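Aminopeptidase N family protein (Idiomarina loihiensis L2TR, PDB 4FGM) is probably a zinc-dependent aminopeptidase of the M61 peptidase family, removing residues from the amino end of peptides. Local coordinates at residues F487-L498 and Q527-L537; I22-L33 and T109-T119. One frame throughout, in Å; residues are numbered along the deposited sequence.

Interaction 1: F487-L498 and Q527-L537; sequences FGAKYKASPQGL and QATEQSVKRIL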
loop_
_atom_site.group_PDB
_atom_site.type_symbol
_atom_site.label_atom_id
_atom_site.label_comp_id
_atom_site.label_asym_id
_atom_site.label_seq_id
_atom_site.Cartn_x
_atom_site.Cartn_y
_atom_site.Cartn_z
ATOM N N PHE A 487 26.902 9.747 -7.998
ATOM C CA PHE A 487 26.556 9.336 -9.342
ATOM C C PHE A 487 25.329 9.993 -9.907
ATOM O O PHE A 487 25.245 10.218 -11.113
ATOM C CB PHE A 487 26.346 7.825 -9.386
ATOM C CG PHE A 487 27.613 7.041 -9.299
ATOM C CD1 PHE A 487 28.461 6.955 -10.393
ATOM C CD2 PHE A 487 27.951 6.370 -8.130
ATOM C CE1 PHE A 487 29.632 6.215 -10.319
ATOM C CE2 PHE A 487 29.121 5.628 -8.048
ATOM C CZ PHE A 487 29.959 5.547 -9.143
ATOM N N GLY A 488 24.384 10.321 -9.040
ATOM C CA GLY A 488 23.137 10.867 -9.528
ATOM C C GLY A 488 22.440 9.618 -10.056
ATOM O O GLY A 488 21.811 9.627 -11.114
ATOM N N ALA A 489 22.586 8.529 -9.303
ATOM C CA ALA A 489 22.006 7.244 -9.660
ATOM C C ALA A 489 21.965 6.297 -8.464
ATOM O O ALA A 489 22.892 6.258 -7.653
ATOM C CB ALA A 489 22.818 6.604 -10.795
ATOM N N LYS A 490 20.891 5.529 -8.351
ATOM C CA LYS A 490 20.784 4.569 -7.263
ATOM C C LYS A 490 21.442 3.268 -7.713
ATOM O O LYS A 490 21.475 2.965 -8.901
ATOM C CB LYS A 490 19.322 4.315 -6.899
ATOM C CG LYS A 490 18.673 5.419 -6.082
ATOM C CD LYS A 490 17.253 5.042 -5.710
ATOM C CE LYS A 490 17.219 3.729 -4.946
ATOM N NZ LYS A 490 15.828 3.266 -4.699
ATOM N N TYR A 491 21.970 2.501 -6.765
ATOM C CA TYR A 491 22.619 1.251 -7.101
ATOM C C TYR A 491 22.612 0.260 -5.956
ATOM O O TYR A 491 22.398 0.623 -4.798
ATOM C CB TYR A 491 24.057 1.517 -7.551
ATOM C CG TYR A 491 24.924 2.223 -6.531
ATOM C CD1 TYR A 491 25.569 1.514 -5.513
ATOM C CD2 TYR A 491 25.088 3.609 -6.570
ATOM C CE1 TYR A 491 26.355 2.172 -4.557
ATOM C CE2 TYR A 491 25.866 4.274 -5.623
ATOM C CZ TYR A 491 26.496 3.556 -4.623
ATOM O OH TYR A 491 27.267 4.219 -3.695
ATOM N N LYS A 492 22.840 -0.998 -6.304
ATOM C CA LYS A 492 22.902 -2.085 -5.345
ATOM C C LYS A 492 24.345 -2.588 -5.389
ATOM O O LYS A 492 24.779 -3.167 -6.392
ATOM C CB LYS A 492 21.919 -3.192 -5.753
ATOM C CG LYS A 492 22.098 -4.519 -5.035
ATOM C CD LYS A 492 22.064 -4.361 -3.530
ATOM C CE LYS A 492 22.316 -5.697 -2.849
ATOM N NZ LYS A 492 22.983 -5.520 -1.528
ATOM N N ALA A 493 25.086 -2.347 -4.308
ATOM C CA ALA A 493 26.489 -2.752 -4.217
ATOM C C ALA A 493 26.693 -4.158 -3.679
ATOM O O ALA A 493 25.974 -4.608 -2.796
ATOM C CB ALA A 493 27.258 -1.765 -3.354
ATOM N N SER A 494 27.694 -4.840 -4.217
ATOM C CA SER A 494 28.028 -6.197 -3.803
ATOM C C SER A 494 29.486 -6.392 -4.182
ATOM O O SER A 494 30.078 -5.544 -4.840
ATOM C CB SER A 494 27.169 -7.221 -4.554
ATOM O OG SER A 494 27.599 -7.336 -5.902
ATOM N N PRO A 495 30.086 -7.514 -3.778
ATOM C CA PRO A 495 31.491 -7.763 -4.111
ATOM C C PRO A 495 31.703 -7.825 -5.628
ATOM O O PRO A 495 32.806 -7.587 -6.128
ATOM C CB PRO A 495 31.764 -9.108 -3.448
ATOM C CG PRO A 495 30.813 -9.125 -2.296
ATOM C CD PRO A 495 29.556 -8.579 -2.912
ATOM N N GLN A 496 30.636 -8.143 -6.353
ATOM C CA GLN A 496 30.711 -8.259 -7.799
ATOM C C GLN A 496 30.602 -6.917 -8.526
ATOM O O GLN A 496 30.844 -6.835 -9.729
ATOM C CB GLN A 496 29.623 -9.220 -8.299
ATOM C CG GLN A 496 29.865 -10.693 -7.968
ATOM C CD GLN A 496 29.642 -11.035 -6.496
ATOM O OE1 GLN A 496 30.544 -11.538 -5.820
ATOM N NE2 GLN A 496 28.434 -10.775 -5.998
ATOM N N GLY A 497 30.249 -5.864 -7.800
ATOM C CA GLY A 497 30.125 -4.567 -8.436
ATOM C C GLY A 497 28.910 -3.788 -7.967
ATOM O O GLY A 497 28.245 -4.173 -7.009
ATOM N N LEU A 498 28.621 -2.689 -8.655
ATOM C CA LEU A 498 27.489 -1.836 -8.318
ATOM C C LEU A 498 26.405 -1.964 -9.392
ATOM O O LEU A 498 26.572 -1.451 -10.499
ATOM C CB LEU A 498 27.947 -0.373 -8.233
ATOM C CG LEU A 498 29.225 -0.034 -7.452
ATOM C CD1 LEU A 498 29.493 1.463 -7.550
ATOM C CD2 LEU A 498 29.086 -0.464 -5.999
ATOM N N GLN A 527 38.675 -1.523 -8.400
ATOM C CA GLN A 527 37.512 -2.388 -8.230
ATOM C C GLN A 527 36.412 -1.739 -7.394
ATOM O O GLN A 527 36.641 -1.320 -6.262
ATOM C CB GLN A 527 37.931 -3.709 -7.590
ATOM C CG GLN A 527 36.808 -4.713 -7.449
ATOM C CD GLN A 527 37.305 -6.046 -6.945
ATOM O OE1 GLN A 527 38.357 -6.123 -6.318
ATOM N NE2 GLN A 527 36.546 -7.101 -7.200
ATOM N N ALA A 528 35.215 -1.660 -7.958
ATOM C CA ALA A 528 34.083 -1.065 -7.261
ATOM C C ALA A 528 33.272 -2.135 -6.542
ATOM O O ALA A 528 32.795 -3.080 -7.162
ATOM C CB ALA A 528 33.198 -0.319 -8.261
ATOM N N THR A 529 33.104 -1.986 -5.236
ATOM C CA THR A 529 32.340 -2.959 -4.466
ATOM C C THR A 529 31.570 -2.234 -3.379
ATOM O O THR A 529 31.621 -1.009 -3.283
ATOM C CB THR A 529 33.254 -3.978 -3.757
ATOM O OG1 THR A 529 34.054 -3.295 -2.788
ATOM C CG2 THR A 529 34.166 -4.678 -4.745
ATOM N N GLU A 530 30.867 -3.005 -2.560
ATOM C CA GLU A 530 30.106 -2.456 -1.453
ATOM C C GLU A 530 31.123 -1.862 -0.487
ATOM O O GLU A 530 30.913 -0.794 0.089
ATOM C CB GLU A 530 29.331 -3.573 -0.755
ATOM C CG GLU A 530 28.301 -3.097 0.254
ATOM C CD GLU A 530 27.448 -4.234 0.792
ATOM O OE1 GLU A 530 26.412 -3.950 1.434
ATOM O OE2 GLU A 530 27.815 -5.412 0.576
ATOM N N GLN A 531 32.236 -2.573 -0.343
ATOM C CA GLN A 531 33.325 -2.189 0.545
ATOM C C GLN A 531 34.107 -0.962 0.102
ATOM O O GLN A 531 34.475 -0.130 0.922
ATOM C CB GLN A 531 34.316 -3.349 0.683
ATOM C CG GLN A 531 33.759 -4.623 1.294
ATOM C CD GLN A 531 33.476 -4.486 2.775
ATOM O OE1 GLN A 531 32.493 -3.864 3.179
ATOM N NE2 GLN A 531 34.348 -5.061 3.598
ATOM N N SER A 532 34.353 -0.841 -1.196
ATOM C CA SER A 532 35.164 0.265 -1.691
ATOM C C SER A 532 34.499 1.502 -2.279
ATOM O O SER A 532 35.133 2.553 -2.348
ATOM C CB SER A 532 36.164 -0.267 -2.724
ATOM O OG SER A 532 35.500 -0.688 -3.905
ATOM N N VAL A 533 33.238 1.406 -2.686
ATOM C CA VAL A 533 32.603 2.548 -3.335
ATOM C C VAL A 533 32.638 3.885 -2.600
ATOM O O VAL A 533 32.878 4.922 -3.221
ATOM C CB VAL A 533 31.145 2.223 -3.751
ATOM C CG1 VAL A 533 30.245 2.108 -2.524
ATOM C CG2 VAL A 533 30.647 3.286 -4.720
ATOM N N LYS A 534 32.412 3.885 -1.294
ATOM C CA LYS A 534 32.441 5.140 -0.541
ATOM C C LYS A 534 33.874 5.666 -0.308
ATOM O O LYS A 534 34.105 6.875 -0.323
ATOM C CB LYS A 534 31.693 4.957 0.776
ATOM C CG LYS A 534 30.275 4.442 0.554
ATOM C CD LYS A 534 29.500 4.296 1.853
ATOM C CE LYS A 534 29.179 5.650 2.469
ATOM N NZ LYS A 534 28.502 5.512 3.788
ATOM N N ARG A 535 34.829 4.760 -0.101
ATOM C CA ARG A 535 36.230 5.147 0.084
ATOM C C ARG A 535 36.668 5.847 -1.197
ATOM O O ARG A 535 37.193 6.961 -1.173
ATOM C CB ARG A 535 37.120 3.913 0.295
ATOM C CG ARG A 535 37.137 3.349 1.707
ATOM C CD ARG A 535 37.298 1.824 1.693
ATOM N NE ARG A 535 38.030 1.345 0.518
ATOM C CZ ARG A 535 38.283 0.062 0.265
ATOM N NH1 ARG A 535 37.866 -0.879 1.106
ATOM N NH2 ARG A 535 38.949 -0.286 -0.831
ATOM N N ILE A 536 36.440 5.172 -2.320
ATOM C CA ILE A 536 36.797 5.692 -3.636
ATOM C C ILE A 536 36.206 7.081 -3.901
ATOM O O ILE A 536 36.896 7.964 -4.409
ATOM C CB ILE A 536 36.338 4.716 -4.757
ATOM C CG1 ILE A 536 37.116 3.402 -4.653
ATOM C CG2 ILE A 536 36.545 5.340 -6.129
ATOM C CD1 ILE A 536 36.597 2.302 -5.559
ATOM N N LEU A 537 34.942 7.286 -3.544
ATOM C CA LEU A 537 34.306 8.575 -3.793
ATOM C C LEU A 537 34.653 9.726 -2.860
ATOM O O LEU A 537 34.394 10.875 -3.190
ATOM C CB LEU A 537 32.795 8.399 -3.858
ATOM C CG LEU A 537 32.322 8.031 -5.262
ATOM C CD1 LEU A 537 33.186 6.930 -5.840
ATOM C CD2 LEU A 537 30.872 7.601 -5.200
#

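Interaction 2: I22-L33 and T109-T119; sequences IEQTNDEQELWL and TSLCLAVEGQT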
loop_
_atom_site.group_PDB
_atom_site.type_symbol
_atom_site.label_atom_id
_atom_site.label_comp_id
_atom_site.label_asym_id
_atom_site.label_seq_id
_atom_site.Cartn_x
_atom_site.Cartn_y
_atom_site.Cartn_z
ATOM N N ILE A 22 -25.606 -22.388 -8.240
ATOM C CA ILE A 22 -26.605 -21.403 -8.618
ATOM C C ILE A 22 -27.966 -22.076 -8.657
ATOM O O ILE A 22 -28.205 -22.939 -9.504
ATOM C CB ILE A 22 -26.289 -20.818 -10.003
ATOM C CG1 ILE A 22 -24.821 -20.382 -10.053
ATOM C CG2 ILE A 22 -27.206 -19.640 -10.282
ATOM C CD1 ILE A 22 -24.260 -20.268 -11.452
ATOM N N GLU A 23 -28.843 -21.685 -7.732
ATOM C CA GLU A 23 -30.189 -22.254 -7.622
ATOM C C GLU A 23 -30.967 -22.099 -8.922
ATOM O O GLU A 23 -31.603 -23.043 -9.394
ATOM C CB GLU A 23 -30.946 -21.575 -6.473
ATOM C CG GLU A 23 -32.371 -22.077 -6.230
ATOM C CD GLU A 23 -32.423 -23.524 -5.764
ATOM O OE1 GLU A 23 -31.363 -24.066 -5.379
ATOM O OE2 GLU A 23 -33.529 -24.113 -5.770
ATOM N N GLN A 24 -30.910 -20.902 -9.494
ATOM C CA GLN A 24 -31.589 -20.623 -10.750
ATOM C C GLN A 24 -30.722 -19.770 -11.675
ATOM O O GLN A 24 -30.383 -18.627 -11.355
ATOM C CB GLN A 24 -32.914 -19.905 -10.498
ATOM C CG GLN A 24 -33.734 -19.719 -11.758
ATOM C CD GLN A 24 -35.134 -19.227 -11.477
ATOM O OE1 GLN A 24 -35.338 -18.066 -11.119
ATOM N NE2 GLN A 24 -36.111 -20.114 -11.628
ATOM N N THR A 25 -30.370 -20.338 -12.822
ATOM C CA THR A 25 -29.555 -19.640 -13.802
ATOM C C THR A 25 -30.478 -19.005 -14.834
ATOM O O THR A 25 -31.630 -19.414 -14.966
ATOM C CB THR A 25 -28.602 -20.614 -14.517
ATOM O OG1 THR A 25 -29.362 -21.608 -15.212
ATOM C CG2 THR A 25 -27.697 -21.304 -13.508
ATOM N N ASN A 26 -29.988 -17.992 -15.543
ATOM C CA ASN A 26 -30.791 -17.343 -16.574
ATOM C C ASN A 26 -30.443 -18.007 -17.899
ATOM O O ASN A 26 -29.584 -18.881 -17.943
ATOM C CB ASN A 26 -30.494 -15.845 -16.635
ATOM C CG ASN A 26 -30.750 -15.147 -15.311
ATOM O OD1 ASN A 26 -31.718 -15.452 -14.610
ATOM N ND2 ASN A 26 -29.891 -14.194 -14.967
ATOM N N ASP A 27 -31.110 -17.611 -18.974
ATOM C CA ASP A 27 -30.837 -18.208 -20.278
ATOM C C ASP A 27 -29.404 -17.897 -20.668
ATOM O O ASP A 27 -29.024 -16.728 -20.743
ATOM C CB ASP A 27 -31.776 -17.640 -21.340
ATOM C CG ASP A 27 -33.069 -17.119 -20.755
ATOM O OD1 ASP A 27 -33.067 -15.979 -20.238
ATOM O OD2 ASP A 27 -34.079 -17.852 -20.807
ATOM N N GLU A 28 -28.613 -18.936 -20.920
ATOM C CA GLU A 28 -27.214 -18.748 -21.294
ATOM C C GLU A 28 -26.547 -17.889 -20.212
ATOM O O GLU A 28 -26.002 -16.820 -20.492
ATOM C CB GLU A 28 -27.122 -18.048 -22.657
ATOM C CG GLU A 28 -27.919 -18.712 -23.784
ATOM C CD GLU A 28 -27.356 -20.063 -24.212
ATOM O OE1 GLU A 28 -26.151 -20.134 -24.532
ATOM O OE2 GLU A 28 -28.122 -21.050 -24.240
ATOM N N GLN A 29 -26.614 -18.371 -18.973
ATOM C CA GLN A 29 -26.048 -17.685 -17.811
ATOM C C GLN A 29 -24.539 -17.500 -17.943
ATOM O O GLN A 29 -23.824 -18.415 -18.371
ATOM C CB GLN A 29 -26.358 -18.489 -16.537
ATOM C CG GLN A 29 -25.757 -17.933 -15.253
ATOM C CD GLN A 29 -26.421 -16.649 -14.778
ATOM O OE1 GLN A 29 -27.610 -16.629 -14.446
ATOM N NE2 GLN A 29 -25.647 -15.569 -14.731
ATOM N N GLU A 30 -24.059 -16.320 -17.568
ATOM C CA GLU A 30 -22.634 -16.028 -17.637
ATOM C C GLU A 30 -21.999 -15.926 -16.256
ATOM O O GLU A 30 -22.633 -15.499 -15.294
ATOM C CB GLU A 30 -22.382 -14.724 -18.408
ATOM C CG GLU A 30 -22.705 -14.816 -19.892
ATOM C CD GLU A 30 -22.501 -13.502 -20.622
ATOM O OE1 GLU A 30 -22.128 -12.498 -19.974
ATOM O OE2 GLU A 30 -22.716 -13.478 -21.853
ATOM N N LEU A 31 -20.735 -16.325 -16.185
ATOM C CA LEU A 31 -19.953 -16.283 -14.956
ATOM C C LEU A 31 -18.693 -15.480 -15.290
ATOM O O LEU A 31 -18.103 -15.659 -16.363
ATOM C CB LEU A 31 -19.561 -17.706 -14.535
ATOM C CG LEU A 31 -20.687 -18.744 -14.477
ATOM C CD1 LEU A 31 -20.108 -20.141 -14.315
ATOM C CD2 LEU A 31 -21.620 -18.411 -13.338
ATOM N N TRP A 32 -18.291 -14.583 -14.395
ATOM C CA TRP A 32 -17.093 -13.791 -14.642
ATOM C C TRP A 32 -16.245 -13.581 -13.391
ATOM O O TRP A 32 -16.732 -13.699 -12.258
ATOM C CB TRP A 32 -17.450 -12.426 -15.249
ATOM C CG TRP A 32 -18.320 -11.564 -14.378
ATOM C CD1 TRP A 32 -19.681 -11.561 -14.337
ATOM C CD2 TRP A 32 -17.887 -10.591 -13.418
ATOM N NE1 TRP A 32 -20.127 -10.646 -13.414
ATOM C CE2 TRP A 32 -19.047 -10.034 -12.834
ATOM C CE3 TRP A 32 -16.630 -10.133 -12.993
ATOM C CZ2 TRP A 32 -18.994 -9.045 -11.846
ATOM C CZ3 TRP A 32 -16.574 -9.144 -12.006
ATOM C CH2 TRP A 32 -17.754 -8.613 -11.445
ATOM N N LEU A 33 -14.968 -13.276 -13.607
ATOM C CA LEU A 33 -14.050 -13.045 -12.503
ATOM C C LEU A 33 -13.419 -11.664 -12.628
ATOM O O LEU A 33 -13.022 -11.239 -13.717
ATOM C CB LEU A 33 -12.958 -14.114 -12.489
ATOM C CG LEU A 33 -12.168 -14.170 -11.181
ATOM C CD1 LEU A 33 -13.088 -14.713 -10.091
ATOM C CD2 LEU A 33 -10.928 -15.062 -11.334
ATOM N N THR A 109 -11.614 -12.429 -4.962
ATOM C CA THR A 109 -11.542 -11.902 -6.326
ATOM C C THR A 109 -10.797 -12.950 -7.153
ATOM O O THR A 109 -10.940 -13.005 -8.369
ATOM C CB THR A 109 -10.721 -10.595 -6.416
ATOM O OG1 THR A 109 -9.678 -10.624 -5.434
ATOM C CG2 THR A 109 -11.605 -9.365 -6.222
ATOM N N SER A 110 -9.997 -13.778 -6.484
ATOM C CA SER A 110 -9.229 -14.821 -7.162
ATOM C C SER A 110 -9.906 -16.190 -7.156
ATOM O O SER A 110 -9.679 -16.996 -8.049
ATOM C CB SER A 110 -7.835 -14.970 -6.528
ATOM O OG SER A 110 -6.974 -13.910 -6.897
ATOM N N LEU A 111 -10.732 -16.453 -6.151
ATOM C CA LEU A 111 -11.378 -17.758 -6.045
ATOM C C LEU A 111 -12.847 -17.890 -6.446
ATOM O O LEU A 111 -13.259 -18.933 -6.946
ATOM C CB LEU A 111 -11.215 -18.286 -4.613
ATOM C CG LEU A 111 -9.936 -19.082 -4.311
ATOM C CD1 LEU A 111 -8.708 -18.237 -4.594
ATOM C CD2 LEU A 111 -9.951 -19.537 -2.874
ATOM N N CYS A 112 -13.627 -16.832 -6.253
ATOM C CA CYS A 112 -15.059 -16.888 -6.524
ATOM C C CYS A 112 -15.623 -16.197 -7.752
ATOM O O CYS A 112 -15.730 -14.968 -7.784
ATOM C CB CYS A 112 -15.804 -16.360 -5.299
ATOM S SG CYS A 112 -15.387 -17.238 -3.803
ATOM N N LEU A 113 -16.018 -16.985 -8.747
ATOM C CA LEU A 113 -16.619 -16.418 -9.951
ATOM C C LEU A 113 -17.936 -15.730 -9.590
ATOM O O LEU A 113 -18.701 -16.222 -8.762
ATOM C CB LEU A 113 -16.900 -17.510 -10.981
ATOM C CG LEU A 113 -15.694 -18.152 -11.663
ATOM C CD1 LEU A 113 -16.173 -19.266 -12.575
ATOM C CD2 LEU A 113 -14.928 -17.102 -12.456
ATOM N N ALA A 114 -18.191 -14.582 -10.202
ATOM C CA ALA A 114 -19.429 -13.849 -9.953
ATOM C C ALA A 114 -20.496 -14.355 -10.924
ATOM O O ALA A 114 -20.193 -14.676 -12.076
ATOM C CB ALA A 114 -19.204 -12.358 -10.161
ATOM N N VAL A 115 -21.738 -14.447 -10.452
ATOM C CA VAL A 115 -22.850 -14.891 -11.297
ATOM C C VAL A 115 -23.494 -13.656 -11.918
ATOM O O VAL A 115 -24.123 -12.856 -11.220
ATOM C CB VAL A 115 -23.923 -15.660 -10.476
ATOM C CG1 VAL A 115 -25.052 -16.114 -11.393
ATOM C CG2 VAL A 115 -23.292 -16.866 -9.785
ATOM N N GLU A 116 -23.323 -13.497 -13.227
ATOM C CA GLU A 116 -23.870 -12.347 -13.954
ATOM C C GLU A 116 -25.346 -12.084 -13.674
ATOM O O GLU A 116 -26.184 -12.980 -13.795
ATOM C CB GLU A 116 -23.678 -12.532 -15.458
ATOM C CG GLU A 116 -24.150 -11.354 -16.300
ATOM C CD GLU A 116 -23.352 -10.083 -16.052
ATOM O OE1 GLU A 116 -22.106 -10.140 -16.101
ATOM O OE2 GLU A 116 -23.967 -9.022 -15.816
ATOM N N GLY A 117 -25.650 -10.847 -13.292
ATOM C CA GLY A 117 -27.022 -10.472 -13.012
ATOM C C GLY A 117 -27.530 -10.829 -11.628
ATOM O O GLY A 117 -28.538 -10.290 -11.182
ATOM N N GLN A 118 -26.848 -11.741 -10.945
ATOM C CA GLN A 118 -27.268 -12.141 -9.604
ATOM C C GLN A 118 -26.187 -11.750 -8.608
ATOM O O GLN A 118 -26.064 -12.321 -7.528
ATOM C CB GLN A 118 -27.507 -13.647 -9.565
ATOM C CG GLN A 118 -28.549 -14.113 -10.555
ATOM C CD GLN A 118 -28.771 -15.606 -10.503
ATOM O OE1 GLN A 118 -29.108 -16.158 -9.453
ATOM N NE2 GLN A 118 -28.586 -16.274 -11.641
ATOM N N THR A 119 -25.423 -10.743 -8.993
ATOM C CA THR A 119 -24.316 -10.233 -8.207
ATOM C C THR A 119 -24.702 -9.410 -6.965
ATOM O O THR A 119 -23.877 -9.223 -6.065
ATOM C CB THR A 119 -23.377 -9.430 -9.149
ATOM O OG1 THR A 119 -22.057 -9.997 -9.096
ATOM C CG2 THR A 119 -23.370 -7.949 -8.795
HETATM O O HOH W 1 -29.862 -18.391 -7.778
#

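Interaction 1: F487-L498 and Q527-L537
Val533, in the helix 533-537, pushes its CG2 methyl among three side chains of the segment 487-498. CG2 is anti to the backbone N, which turns it to Leu498, whose CD1 lies 3.6 Å away, and to Tyr491, whose OH is 3.7 Å from the same methyl. Phe487 closes this apolar cluster from the helix's far end: the Val533 methyl sits at the edge of its ring, while Phe487 CE2 meets Leu537 CD2 at 3.9 Å, the two side chains crossing nearly at right angles. Ala528 CB packs against Leu498 CG (4.1 Å), and beside it Gly497 CA makes a CA-H...O contact of 3.3 Å with Ala528 O.

Toward solvent the contact is looser in kind. Ala493 CB rests on Glu530 CA at 3.5 Å, and the extended Glu530 chain runs alongside Ala493, its CD 3.9 Å from Ala493 O. At the type I turn from Ser494 to Gly497, Thr529 CG2 touches Pro495 O. The hairpin formed by strands 489-494 and 497-503 thus packs on a short helix, consistent with a PDZ-like fold; strand 519-523 backs the cluster through Ile520 and Ile523, and Trp563 stacks edge-to-face on Phe487.

Interaction 2: I22-L33 and T109-T119
Glu30 O is gripped by two N-H groups, one from each segment. Glu116 N reaches it across the contact at 3.0 Å and Gln29 NE2 from its own segment, the two arriving from opposite faces of the carbonyl plane. The same Gln29 NE2 also donates to Glu116 O at 2.8 Å, nearly straight (163°) and on a lone pair, with both acceptors lying in the plane of its amide. Those two in-plane bonds fix the rotation of the amide and which end is nitrogen; its OE1 takes the backbone N of Asn26 and a weak bond from Gln118 NE2. With CG anti to the backbone N (chi1 177°) and a bend at chi2, the Gln29 chain brings the amide across Val115 CG1. A leucine here would probably leave Glu116 O and Asn26 N without their side-chain partner and cost Gln118 NE2 its weak one. Gln118 NE2 bonds Gln24 O as well, at 3.0 Å, and a water joins Gln118 OE1 to Gln24 N.

Beyond this polar knot the chains pair as short antiparallel strands of the M61 N-terminal domain: Trp32 and Ala114 form a hydrogen-bonded pair, Leu31 and Val115 a non-hydrogen-bonded one. On one side of the pairing the Trp32 indole lies over Ala114, whose CB is 3.8 Å from the centroid of the five-membered ring in a CH-pi contact. On the other, Val115 CG2 meets Ile22 CG1 tip to tip at 3.8 Å. Further along, Leu33 CB packs on Leu113 CD2 at 3.6 Å. The carboxylates of Glu30 and Glu116 approach each other, and Arg71 of the adjoining strand 71-74 forms a salt bridge to both.

How the interactions relate
From the N terminus, the chain first runs through 22-33, and interaction 2 closes when 109-119 returns beside it after 75 mostly strand and loop residues; strand 30-32 thereby lies between strands 71-74 and 114-115 within the M61 N-terminal domain. The chain then passes through the zinc-bearing part, with His273, His277 and Glu307, before interaction 1 opens at 487. That second loop is much shorter, 28 residues, and ties a hairpin to the helix 533-537 in the PDZ-like C-terminal part. The two closures follow in series, neither nested nor crossing. Their centres stand 55 Å apart, on opposite sides of the chain's centre, with no touch between them.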